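Local coordinates for sugar ABC transporter (Sugar-binding protein) (Bacillus halodurans, PDB 4YO7) that binds myo-inositol in its ligand pocket and probably serves as the solute-binding component of a sugar ABC transporter, at residues M271-Q282 with Y311-Y322; S153-L164 with D255-A263. One frame throughout, in Å; residues are numbered along the deposited sequence.

Interaction 1. Residues M271-Q282 with Y311-Y322; sequences MKEGKLDVTVFQ and YELVTPENVEEY. With INS (1,2,3,4,5,6-hexahydroxy-cyclohexane), chain F.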
loop_
_atom_site.group_PDB
_atom_site.type_symbol
_atom_site.label_atom_id
_atom_site.label_comp_id
_atom_site.label_asym_id
_atom_site.label_seq_id
_atom_site.Cartn_x
_atom_site.Cartn_y
_atom_site.Cartn_z
HETATM N N MSE A 271 -2.149 -15.465 -10.195
HETATM C CA MSE A 271 -3.564 -15.795 -10.245
HETATM C C MSE A 271 -3.877 -16.516 -11.557
HETATM O O MSE A 271 -4.633 -17.479 -11.565
HETATM C CB MSE A 271 -4.424 -14.544 -10.100
HETATM C CG MSE A 271 -5.920 -14.805 -10.212
HETATM SE SE MSE A 271 -6.931 -13.206 -9.725
HETATM C CE MSE A 271 -6.683 -13.331 -7.781
ATOM N N LYS A 272 -3.280 -16.044 -12.650
ATOM C CA LYS A 272 -3.436 -16.688 -13.959
ATOM C C LYS A 272 -2.967 -18.133 -13.935
ATOM O O LYS A 272 -3.545 -18.994 -14.606
ATOM C CB LYS A 272 -2.655 -15.922 -15.032
ATOM C CG LYS A 272 -3.301 -14.653 -15.504
ATOM C CD LYS A 272 -2.375 -13.922 -16.464
ATOM C CE LYS A 272 -2.392 -14.537 -17.855
ATOM N NZ LYS A 272 -3.252 -13.767 -18.799
ATOM N N GLU A 273 -1.908 -18.390 -13.174
ATOM C CA GLU A 273 -1.353 -19.730 -13.033
ATOM C C GLU A 273 -2.132 -20.601 -12.050
ATOM O O GLU A 273 -1.775 -21.759 -11.848
ATOM C CB GLU A 273 0.106 -19.646 -12.586
ATOM C CG GLU A 273 1.047 -19.003 -13.590
ATOM C CD GLU A 273 2.410 -18.668 -12.990
ATOM O OE1 GLU A 273 2.474 -18.346 -11.781
ATOM O OE2 GLU A 273 3.423 -18.723 -13.723
ATOM N N GLY A 274 -3.188 -20.055 -11.447
ATOM C CA GLY A 274 -4.024 -20.791 -10.505
ATOM C C GLY A 274 -3.461 -20.959 -9.104
ATOM O O GLY A 274 -3.925 -21.806 -8.349
ATOM N N LYS A 275 -2.478 -20.139 -8.752
ATOM C CA LYS A 275 -1.836 -20.216 -7.439
ATOM C C LYS A 275 -2.401 -19.251 -6.412
ATOM O O LYS A 275 -2.366 -19.542 -5.221
ATOM C CB LYS A 275 -0.336 -19.957 -7.574
ATOM C CG LYS A 275 0.352 -20.907 -8.577
ATOM C CD LYS A 275 1.820 -20.544 -8.745
ATOM C CE LYS A 275 2.503 -21.398 -9.828
ATOM N NZ LYS A 275 3.988 -21.364 -9.693
ATOM N N LEU A 276 -2.894 -18.108 -6.877
ATOM C CA LEU A 276 -3.410 -17.041 -6.016
ATOM C C LEU A 276 -4.894 -16.932 -6.254
ATOM O O LEU A 276 -5.313 -16.732 -7.392
ATOM C CB LEU A 276 -2.712 -15.701 -6.313
ATOM C CG LEU A 276 -3.121 -14.505 -5.443
ATOM C CD1 LEU A 276 -2.713 -14.699 -4.001
ATOM C CD2 LEU A 276 -2.533 -13.205 -5.979
ATOM N N ASP A 277 -5.683 -17.079 -5.192
ATOM C CA ASP A 277 -7.146 -17.133 -5.314
ATOM C C ASP A 277 -7.820 -15.769 -5.329
ATOM O O ASP A 277 -8.831 -15.594 -6.011
ATOM C CB ASP A 277 -7.737 -17.961 -4.171
ATOM C CG ASP A 277 -7.219 -19.389 -4.172
ATOM O OD1 ASP A 277 -7.742 -20.200 -4.958
ATOM O OD2 ASP A 277 -6.268 -19.679 -3.424
ATOM N N VAL A 278 -7.264 -14.825 -4.573
ATOM C CA VAL A 278 -7.888 -13.533 -4.337
ATOM C C VAL A 278 -6.820 -12.473 -4.270
ATOM O O VAL A 278 -5.782 -12.688 -3.648
ATOM C CB VAL A 278 -8.685 -13.530 -3.010
ATOM C CG1 VAL A 278 -9.292 -12.144 -2.733
ATOM C CG2 VAL A 278 -9.758 -14.602 -2.998
ATOM N N THR A 279 -7.040 -11.333 -4.915
ATOM C CA THR A 279 -6.300 -10.153 -4.538
ATOM C C THR A 279 -7.219 -8.963 -4.690
ATOM O O THR A 279 -8.412 -9.112 -4.960
ATOM C CB THR A 279 -4.962 -10.001 -5.341
ATOM O OG1 THR A 279 -4.231 -8.866 -4.856
ATOM C CG2 THR A 279 -5.170 -9.838 -6.823
ATOM N N VAL A 280 -6.673 -7.788 -4.427
ATOM C CA VAL A 280 -7.446 -6.569 -4.415
ATOM C C VAL A 280 -6.622 -5.472 -5.074
ATOM O O VAL A 280 -5.552 -5.122 -4.595
ATOM C CB VAL A 280 -7.838 -6.150 -2.988
ATOM C CG1 VAL A 280 -8.711 -4.888 -3.024
ATOM C CG2 VAL A 280 -8.561 -7.284 -2.259
ATOM N N PHE A 281 -7.137 -4.934 -6.187
ATOM C CA PHE A 281 -6.423 -3.907 -6.931
ATOM C C PHE A 281 -6.305 -2.615 -6.152
ATOM O O PHE A 281 -7.306 -2.060 -5.704
ATOM C CB PHE A 281 -7.136 -3.664 -8.265
ATOM C CG PHE A 281 -6.574 -2.520 -9.081
ATOM C CD1 PHE A 281 -5.358 -2.639 -9.734
ATOM C CD2 PHE A 281 -7.301 -1.338 -9.238
ATOM C CE1 PHE A 281 -4.860 -1.586 -10.493
ATOM C CE2 PHE A 281 -6.807 -0.299 -10.000
ATOM C CZ PHE A 281 -5.595 -0.428 -10.628
ATOM N N GLN A 282 -5.052 -2.161 -6.003
ATOM C CA GLN A 282 -4.722 -0.834 -5.515
ATOM C C GLN A 282 -4.071 -0.095 -6.683
ATOM O O GLN A 282 -3.144 -0.588 -7.315
ATOM C CB GLN A 282 -3.781 -0.877 -4.300
ATOM C CG GLN A 282 -3.731 0.467 -3.603
ATOM C CD GLN A 282 -2.793 0.608 -2.441
ATOM O OE1 GLN A 282 -2.744 1.678 -1.845
ATOM N NE2 GLN A 282 -2.025 -0.417 -2.125
ATOM N N TYR A 311 -10.386 0.707 -3.872
ATOM C CA TYR A 311 -9.894 -0.642 -4.042
ATOM C C TYR A 311 -10.916 -1.467 -4.852
ATOM O O TYR A 311 -12.120 -1.203 -4.758
ATOM C CB TYR A 311 -9.686 -1.304 -2.689
ATOM C CG TYR A 311 -8.427 -0.970 -1.929
ATOM C CD1 TYR A 311 -7.210 -1.521 -2.301
ATOM C CD2 TYR A 311 -8.469 -0.183 -0.798
ATOM C CE1 TYR A 311 -6.062 -1.284 -1.573
ATOM C CE2 TYR A 311 -7.319 0.075 -0.063
ATOM C CZ TYR A 311 -6.121 -0.496 -0.463
ATOM O OH TYR A 311 -4.981 -0.282 0.261
ATOM N N GLU A 312 -10.454 -2.456 -5.621
ATOM C CA GLU A 312 -11.353 -3.318 -6.412
ATOM C C GLU A 312 -10.990 -4.789 -6.266
ATOM O O GLU A 312 -9.842 -5.178 -6.470
ATOM C CB GLU A 312 -11.311 -2.923 -7.896
ATOM C CG GLU A 312 -11.573 -1.435 -8.152
ATOM C CD GLU A 312 -11.476 -1.043 -9.619
ATOM O OE1 GLU A 312 -11.653 -1.908 -10.500
ATOM O OE2 GLU A 312 -11.229 0.151 -9.892
ATOM N N LEU A 313 -11.980 -5.618 -5.951
ATOM C CA LEU A 313 -11.752 -7.050 -5.807
ATOM C C LEU A 313 -11.324 -7.661 -7.130
ATOM O O LEU A 313 -11.936 -7.398 -8.165
ATOM C CB LEU A 313 -13.014 -7.754 -5.308
ATOM C CG LEU A 313 -12.913 -9.268 -5.130
ATOM C CD1 LEU A 313 -11.939 -9.638 -4.004
ATOM C CD2 LEU A 313 -14.291 -9.857 -4.871
ATOM N N VAL A 314 -10.282 -8.490 -7.092
ATOM C CA VAL A 314 -9.838 -9.215 -8.277
ATOM C C VAL A 314 -9.891 -10.724 -8.037
ATOM O O VAL A 314 -9.346 -11.232 -7.040
ATOM C CB VAL A 314 -8.402 -8.830 -8.683
ATOM C CG1 VAL A 314 -8.036 -9.496 -10.021
ATOM C CG2 VAL A 314 -8.245 -7.312 -8.763
ATOM N N THR A 315 -10.546 -11.429 -8.948
ATOM C CA THR A 315 -10.642 -12.884 -8.887
ATOM C C THR A 315 -10.359 -13.429 -10.284
ATOM O O THR A 315 -10.281 -12.666 -11.236
ATOM C CB THR A 315 -12.033 -13.357 -8.411
ATOM O OG1 THR A 315 -13.008 -13.087 -9.426
ATOM C CG2 THR A 315 -12.434 -12.661 -7.113
ATOM N N PRO A 316 -10.209 -14.751 -10.406
ATOM C CA PRO A 316 -9.883 -15.310 -11.725
ATOM C C PRO A 316 -10.929 -14.964 -12.779
ATOM O O PRO A 316 -10.644 -15.002 -13.970
ATOM C CB PRO A 316 -9.823 -16.816 -11.452
ATOM C CG PRO A 316 -9.409 -16.887 -10.022
ATOM C CD PRO A 316 -10.132 -15.767 -9.348
ATOM N N GLU A 317 -12.112 -14.576 -12.332
ATOM C CA GLU A 317 -13.196 -14.215 -13.232
ATOM C C GLU A 317 -13.021 -12.842 -13.900
ATOM O O GLU A 317 -13.573 -12.618 -14.973
ATOM C CB GLU A 317 -14.512 -14.251 -12.463
ATOM C CG GLU A 317 -14.566 -15.381 -11.443
ATOM C CD GLU A 317 -15.977 -15.783 -11.079
ATOM O OE1 GLU A 317 -16.897 -14.951 -11.250
ATOM O OE2 GLU A 317 -16.161 -16.934 -10.628
ATOM N N ASN A 318 -12.270 -11.930 -13.287
ATOM C CA ASN A 318 -12.020 -10.615 -13.897
ATOM C C ASN A 318 -10.543 -10.253 -14.009
ATOM O O ASN A 318 -10.211 -9.106 -14.263
ATOM C CB ASN A 318 -12.760 -9.499 -13.128
ATOM C CG ASN A 318 -12.297 -9.348 -11.680
ATOM O OD1 ASN A 318 -11.352 -9.991 -11.247
ATOM N ND2 ASN A 318 -12.986 -8.493 -10.924
ATOM N N VAL A 319 -9.658 -11.234 -13.874
ATOM C CA VAL A 319 -8.231 -10.946 -13.823
ATOM C C VAL A 319 -7.720 -10.228 -15.094
ATOM O O VAL A 319 -6.910 -9.317 -14.998
ATOM C CB VAL A 319 -7.417 -12.241 -13.580
ATOM C CG1 VAL A 319 -7.603 -13.249 -14.715
ATOM C CG2 VAL A 319 -5.950 -11.917 -13.372
ATOM N N GLU A 320 -8.221 -10.599 -16.275
ATOM C CA GLU A 320 -7.709 -10.004 -17.528
ATOM C C GLU A 320 -7.992 -8.501 -17.604
ATOM O O GLU A 320 -7.243 -7.741 -18.215
ATOM C CB GLU A 320 -8.289 -10.708 -18.763
ATOM C CG GLU A 320 -9.691 -11.244 -18.597
ATOM C CD GLU A 320 -9.716 -12.611 -17.945
ATOM O OE1 GLU A 320 -10.371 -12.746 -16.889
ATOM O OE2 GLU A 320 -9.075 -13.540 -18.483
ATOM N N GLU A 321 -9.061 -8.072 -16.956
ATOM C CA GLU A 321 -9.388 -6.658 -16.854
ATOM C C GLU A 321 -8.334 -5.844 -16.074
ATOM O O GLU A 321 -8.215 -4.633 -16.257
ATOM C CB GLU A 321 -10.769 -6.523 -16.204
ATOM C CG GLU A 321 -11.155 -5.116 -15.796
ATOM C CD GLU A 321 -12.537 -5.053 -15.160
ATOM O OE1 GLU A 321 -13.297 -6.044 -15.279
ATOM O OE2 GLU A 321 -12.859 -4.013 -14.540
ATOM N N TYR A 322 -7.571 -6.500 -15.204
ATOM C CA TYR A 322 -6.611 -5.793 -14.353
ATOM C C TYR A 322 -5.195 -5.949 -14.911
ATOM O O TYR A 322 -4.324 -5.123 -14.654
ATOM C CB TYR A 322 -6.744 -6.287 -12.900
ATOM C CG TYR A 322 -8.056 -5.804 -12.327
ATOM C CD1 TYR A 322 -8.158 -4.549 -11.734
ATOM C CD2 TYR A 322 -9.214 -6.560 -12.461
ATOM C CE1 TYR A 322 -9.374 -4.073 -11.271
ATOM C CE2 TYR A 322 -10.424 -6.093 -11.992
ATOM C CZ TYR A 322 -10.500 -4.849 -11.397
ATOM O OH TYR A 322 -11.711 -4.376 -10.931
HETATM C C1 INS F . 3.464 -0.613 1.031
HETATM C C2 INS F . 3.590 -1.804 0.086
HETATM C C3 INS F . 2.271 -2.577 0.090
HETATM C C4 INS F . 1.103 -1.690 -0.356
HETATM C C5 INS F . 1.016 -0.464 0.577
HETATM C C6 INS F . 2.335 0.294 0.572
HETATM O O1 INS F . 4.693 0.164 1.038
HETATM O O2 INS F . 3.845 -1.296 -1.222
HETATM O O3 INS F . 2.448 -3.702 -0.822
HETATM O O4 INS F . -0.130 -2.414 -0.235
HETATM O O5 INS F . -0.007 0.412 0.072
HETATM O O6 INS F . 2.219 1.413 1.535
#

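Interaction 2. Residues S153-L164 with D255-A263; sequences SGLLQMEEVAKL and DVIVAGIDA. With MG (magnesium ion), chain C; INS (1,2,3,4,5,6-hexahydroxy-cyclohexane), chain F.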
loop_
_atom_site.group_PDB
_atom_site.type_symbol
_atom_site.label_atom_id
_atom_site.label_comp_id
_atom_site.label_asym_id
_atom_site.label_seq_id
_atom_site.Cartn_x
_atom_site.Cartn_y
_atom_site.Cartn_z
ATOM N N SER A 153 -9.935 -2.628 1.674
ATOM C CA SER A 153 -9.251 -3.746 1.021
ATOM C C SER A 153 -9.275 -5.029 1.876
ATOM O O SER A 153 -9.429 -6.135 1.329
ATOM C CB SER A 153 -7.812 -3.378 0.634
ATOM O OG SER A 153 -6.919 -3.174 1.701
ATOM N N GLY A 154 -9.159 -4.898 3.201
ATOM C CA GLY A 154 -9.235 -6.064 4.070
ATOM C C GLY A 154 -10.638 -6.652 4.096
ATOM O O GLY A 154 -10.811 -7.878 4.104
ATOM N N LEU A 155 -11.654 -5.785 4.051
ATOM C CA LEU A 155 -13.046 -6.240 3.990
ATOM C C LEU A 155 -13.339 -6.954 2.664
ATOM O O LEU A 155 -13.936 -8.032 2.653
ATOM C CB LEU A 155 -14.001 -5.070 4.180
ATOM C CG LEU A 155 -14.060 -4.414 5.558
ATOM C CD1 LEU A 155 -14.745 -3.069 5.466
ATOM C CD2 LEU A 155 -14.809 -5.288 6.538
ATOM N N LEU A 156 -12.890 -6.384 1.555
ATOM C CA LEU A 156 -13.148 -6.974 0.232
ATOM C C LEU A 156 -12.470 -8.322 0.115
ATOM O O LEU A 156 -13.071 -9.287 -0.351
ATOM C CB LEU A 156 -12.662 -6.047 -0.882
ATOM C CG LEU A 156 -13.488 -4.796 -1.171
ATOM C CD1 LEU A 156 -12.695 -3.865 -2.100
ATOM C CD2 LEU A 156 -14.865 -5.127 -1.792
ATOM N N GLN A 157 -11.211 -8.368 0.548
ATOM C CA GLN A 157 -10.397 -9.567 0.493
ATOM C C GLN A 157 -11.041 -10.704 1.269
ATOM O O GLN A 157 -11.195 -11.814 0.768
ATOM C CB GLN A 157 -8.999 -9.261 1.068
ATOM C CG GLN A 157 -8.065 -10.414 1.076
ATOM C CD GLN A 157 -6.799 -10.100 1.845
ATOM O OE1 GLN A 157 -6.844 -9.493 2.933
ATOM N NE2 GLN A 157 -5.657 -10.502 1.301
HETATM N N MSE A 158 -11.402 -10.428 2.519
HETATM C CA MSE A 158 -11.876 -11.485 3.390
HETATM C C MSE A 158 -13.328 -11.846 3.113
HETATM O O MSE A 158 -13.732 -12.985 3.328
HETATM C CB MSE A 158 -11.692 -11.080 4.857
HETATM C CG MSE A 158 -11.892 -12.183 5.840
HETATM SE SE MSE A 158 -10.599 -13.647 5.671
HETATM C CE MSE A 158 -11.807 -15.149 5.765
ATOM N N GLU A 159 -14.117 -10.909 2.604
ATOM C CA GLU A 159 -15.449 -11.278 2.132
ATOM C C GLU A 159 -15.368 -12.389 1.081
ATOM O O GLU A 159 -16.143 -13.345 1.102
ATOM C CB GLU A 159 -16.162 -10.074 1.533
ATOM C CG GLU A 159 -16.825 -9.132 2.498
ATOM C CD GLU A 159 -17.295 -7.872 1.780
ATOM O OE1 GLU A 159 -17.436 -7.922 0.531
ATOM O OE2 GLU A 159 -17.505 -6.841 2.457
ATOM N N GLU A 160 -14.431 -12.260 0.154
ATOM C CA GLU A 160 -14.345 -13.219 -0.940
ATOM C C GLU A 160 -13.782 -14.540 -0.414
ATOM O O GLU A 160 -14.270 -15.621 -0.772
ATOM C CB GLU A 160 -13.493 -12.655 -2.082
ATOM C CG GLU A 160 -13.385 -13.571 -3.287
ATOM C CD GLU A 160 -14.705 -13.843 -3.986
ATOM O OE1 GLU A 160 -15.704 -13.113 -3.772
ATOM O OE2 GLU A 160 -14.749 -14.826 -4.756
ATOM N N VAL A 161 -12.784 -14.475 0.467
ATOM C CA VAL A 161 -12.232 -15.704 1.039
ATOM C C VAL A 161 -13.321 -16.456 1.802
ATOM O O VAL A 161 -13.435 -17.680 1.701
ATOM C CB VAL A 161 -11.005 -15.410 1.969
ATOM C CG1 VAL A 161 -10.582 -16.648 2.724
ATOM C CG2 VAL A 161 -9.849 -14.866 1.163
ATOM N N ALA A 162 -14.130 -15.725 2.560
ATOM C CA ALA A 162 -15.244 -16.334 3.294
ATOM C C ALA A 162 -16.217 -17.045 2.341
ATOM O O ALA A 162 -16.660 -18.156 2.631
ATOM C CB ALA A 162 -15.980 -15.292 4.092
ATOM N N LYS A 163 -16.533 -16.411 1.217
ATOM C CA LYS A 163 -17.399 -17.050 0.222
ATOM C C LYS A 163 -16.785 -18.341 -0.286
ATOM O O LYS A 163 -17.473 -19.360 -0.403
ATOM C CB LYS A 163 -17.686 -16.104 -0.942
ATOM C CG LYS A 163 -18.631 -14.998 -0.560
ATOM C CD LYS A 163 -18.805 -13.972 -1.666
ATOM C CE LYS A 163 -19.506 -12.712 -1.150
ATOM N NZ LYS A 163 -19.497 -11.584 -2.139
ATOM N N LEU A 164 -15.486 -18.321 -0.553
ATOM C CA LEU A 164 -14.814 -19.494 -1.078
ATOM C C LEU A 164 -14.784 -20.632 -0.061
ATOM O O LEU A 164 -14.794 -21.805 -0.434
ATOM C CB LEU A 164 -13.405 -19.130 -1.506
ATOM C CG LEU A 164 -13.229 -18.199 -2.703
ATOM C CD1 LEU A 164 -11.801 -17.704 -2.791
ATOM C CD2 LEU A 164 -13.596 -18.899 -3.987
ATOM N N ASP A 255 -4.570 -27.285 -1.275
ATOM C CA ASP A 255 -5.354 -27.469 -0.051
ATOM C C ASP A 255 -5.628 -26.181 0.724
ATOM O O ASP A 255 -6.293 -26.200 1.762
ATOM C CB ASP A 255 -4.640 -28.443 0.880
ATOM C CG ASP A 255 -4.666 -29.858 0.360
ATOM O OD1 ASP A 255 -5.651 -30.567 0.650
ATOM O OD2 ASP A 255 -3.711 -30.254 -0.342
ATOM N N VAL A 256 -5.090 -25.068 0.242
ATOM C CA VAL A 256 -5.146 -23.819 0.985
ATOM C C VAL A 256 -5.542 -22.687 0.043
ATOM O O VAL A 256 -5.016 -22.597 -1.053
ATOM C CB VAL A 256 -3.769 -23.512 1.660
ATOM C CG1 VAL A 256 -3.797 -22.248 2.413
ATOM C CG2 VAL A 256 -3.414 -24.617 2.623
ATOM N N ILE A 257 -6.490 -21.850 0.466
ATOM C CA ILE A 257 -6.832 -20.637 -0.265
ATOM C C ILE A 257 -5.778 -19.574 0.095
ATOM O O ILE A 257 -5.440 -19.424 1.263
ATOM C CB ILE A 257 -8.269 -20.163 0.096
ATOM C CG1 ILE A 257 -9.293 -21.176 -0.433
ATOM C CG2 ILE A 257 -8.563 -18.759 -0.457
ATOM C CD1 ILE A 257 -10.718 -20.857 -0.062
ATOM N N VAL A 258 -5.239 -18.872 -0.904
ATOM C CA VAL A 258 -4.271 -17.792 -0.668
ATOM C C VAL A 258 -4.831 -16.479 -1.192
ATOM O O VAL A 258 -5.350 -16.403 -2.307
ATOM C CB VAL A 258 -2.910 -18.084 -1.345
ATOM C CG1 VAL A 258 -1.872 -17.016 -0.993
ATOM C CG2 VAL A 258 -2.410 -19.465 -0.929
ATOM N N ALA A 259 -4.697 -15.448 -0.374
ATOM C CA ALA A 259 -5.176 -14.110 -0.711
ATOM C C ALA A 259 -4.118 -13.050 -0.431
ATOM O O ALA A 259 -3.406 -13.109 0.579
ATOM C CB ALA A 259 -6.452 -13.817 0.060
ATOM N N GLY A 260 -4.064 -12.049 -1.323
ATOM C CA GLY A 260 -3.215 -10.877 -1.155
ATOM C C GLY A 260 -3.974 -9.586 -1.413
ATOM O O GLY A 260 -5.198 -9.606 -1.601
ATOM N N ILE A 261 -3.239 -8.473 -1.392
ATOM C CA ILE A 261 -3.754 -7.140 -1.724
ATOM C C ILE A 261 -2.680 -6.420 -2.513
ATOM O O ILE A 261 -1.511 -6.516 -2.154
ATOM C CB ILE A 261 -4.139 -6.314 -0.439
ATOM C CG1 ILE A 261 -5.373 -6.954 0.230
ATOM C CG2 ILE A 261 -4.400 -4.828 -0.759
ATOM C CD1 ILE A 261 -5.685 -6.451 1.621
ATOM N N ASP A 262 -3.133 -5.757 -3.583
ATOM C CA ASP A 262 -2.414 -4.795 -4.441
ATOM C C ASP A 262 -2.756 -5.053 -5.914
ATOM O O ASP A 262 -2.877 -4.124 -6.691
ATOM C CB ASP A 262 -0.889 -4.842 -4.296
ATOM C CG ASP A 262 -0.360 -4.123 -3.045
ATOM O OD1 ASP A 262 0.781 -4.441 -2.662
ATOM O OD2 ASP A 262 -1.067 -3.268 -2.450
ATOM N N ALA A 263 -2.866 -6.330 -6.285
ATOM C CA ALA A 263 -3.020 -6.760 -7.680
ATOM C C ALA A 263 -1.847 -6.267 -8.527
ATOM O O ALA A 263 -2.026 -5.718 -9.624
ATOM C CB ALA A 263 -4.343 -6.283 -8.272
HETATM MG MG MG C . -4.682 -22.984 -3.287
HETATM C C1 INS F . 3.464 -0.613 1.031
HETATM C C2 INS F . 3.590 -1.804 0.086
HETATM C C3 INS F . 2.271 -2.577 0.090
HETATM C C4 INS F . 1.103 -1.690 -0.356
HETATM C C5 INS F . 1.016 -0.464 0.577
HETATM C C6 INS F . 2.335 0.294 0.572
HETATM O O1 INS F . 4.693 0.164 1.038
HETATM O O2 INS F . 3.845 -1.296 -1.222
HETATM O O3 INS F . 2.448 -3.702 -0.822
HETATM O O4 INS F . -0.130 -2.414 -0.235
HETATM O O5 INS F . -0.007 0.412 0.072
HETATM O O6 INS F . 2.219 1.413 1.535
HETATM O O HOH W 1 -4.210 -21.097 -4.048
HETATM O O HOH W 2 -6.713 -23.042 -3.832
HETATM O O HOH W 3 -4.631 -23.477 -5.315
#

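Interaction 1. Residues M271-Q282 with Y311-Y322
Strands 279-281 and 312-314 run antiparallel, their axes 4.5 Å apart at closest approach, with Thr279-Val314 and Phe281-Glu312 as hydrogen-bonded pairs on either side of the non-hydrogen-bonded pair Val280-Leu313. The two strands are paired crossover connections between the two lobes of a periplasmic-binding-protein fold: 279-281 leaves the lobe with the four-stranded sheet, and 312-314 returns to it after edge strand 307-308 of the six-stranded sheet. In the Thr279 pair, Thr279 N and Val314 N each donate to the other's carbonyl O, the bond from Thr279 N to Val314 O measuring 3.1 Å.

On the face bearing Phe281 and Val314, Phe281 swings its ring anti to the backbone N (chi1 174°) and lays CG 3.7 Å from CD1 of Tyr322, the two rings inclined at 50°. The hydroxyl of Tyr322 donates to the anti lone pair of Glu312 OE1, so the ring is covered on one face by Val314 CG2, over its centre, and tethered at its hydroxyl. Met271, a selenomethionine bent at its last torsion, brings SE to 3.9 Å from Val314 CG1, close to Val319 CG2 as well.

At the pocket end, Gln282 and Tyr311 lie side by side; the tyrosine hydroxyl bonds to Arg186, and Gln282 OE1 takes a bond from Gln287. The extended Gln282 chain carries NE2 to the inositol, where it donates to O5 at 3.1 Å and, weakly, to O4.

Interaction 2. Residues S153-L164 with D255-A263
Ile257 opens the contact by pushing CD1 to 3.5 Å from Leu164 CB at the C-terminal end of helix 150-164, the two side chains crossing at a slant. Just before it, Val256 turns its carbonyl O to a magnesium ion at 2.3 Å; three waters and Leu253 O are the ion's other ligands. The CG2 methyl of Ile257 also approaches Val161 CG1, and Ala259, two residues on, meets the other branch of that valine, CB to CG2 at 3.7 Å. Alternate residues of the strand thus face the helix, which runs nearly antiparallel to it (169°). Strand 257-259 is an outermost strand of a four-stranded parallel sheet, and helix 150-164 covers one face of this sheet in the alpha/beta layering of a periplasmic-binding-protein lobe, while Val258 packs against helix 237-249.

Beyond Ala259 the chain runs past Gln157. With CG anti to the backbone N (chi1 180°) and the chain extended, this glutamine reaches from the helix toward the strand to set NE2 3.6 Å from Ala259 CB; NE2 donates to Ala234 O on the neighbouring strand. A leucine here would probably leave Ala234 O without that donor and put apolar branches beside the peptide of Gly260. The side chains of Ile261 and Gln157 cross at about a right angle, with Ile261 CD1 wedged 3.5 Å from both Gln157 OE1 and Ser153 OG, the latter hydrogen-bonded to Ser150 O. At Asp262 the carboxylate accepts two inositol hydroxyls, O3 on OD1 and O4 on OD2, each at 2.6 Å.

Residues 255-263 of interaction 2 pass directly alongside residues 271-282 of interaction 1, the two contacts being centred about 10 Å apart. Two probable hydrogen bonds tie them: Asp277 OD2 to Val258 N at 2.8 Å, near the magnesium ion, and Val280 O to Asp262 N at 2.7 Å, near the ligand. Next to the second, the Thr279 hydroxyl is hydrogen-bonded to Ala263 N and Asp237. Both contacts end at the inositol, where Asp262 OD2 accepts from O4, which Gln282 NE2 reaches only weakly, and the two side chains share a weak hydrogen bond. Asp56, Asn133, Arg134, Arg186 and Asn236 also bond to the inositol.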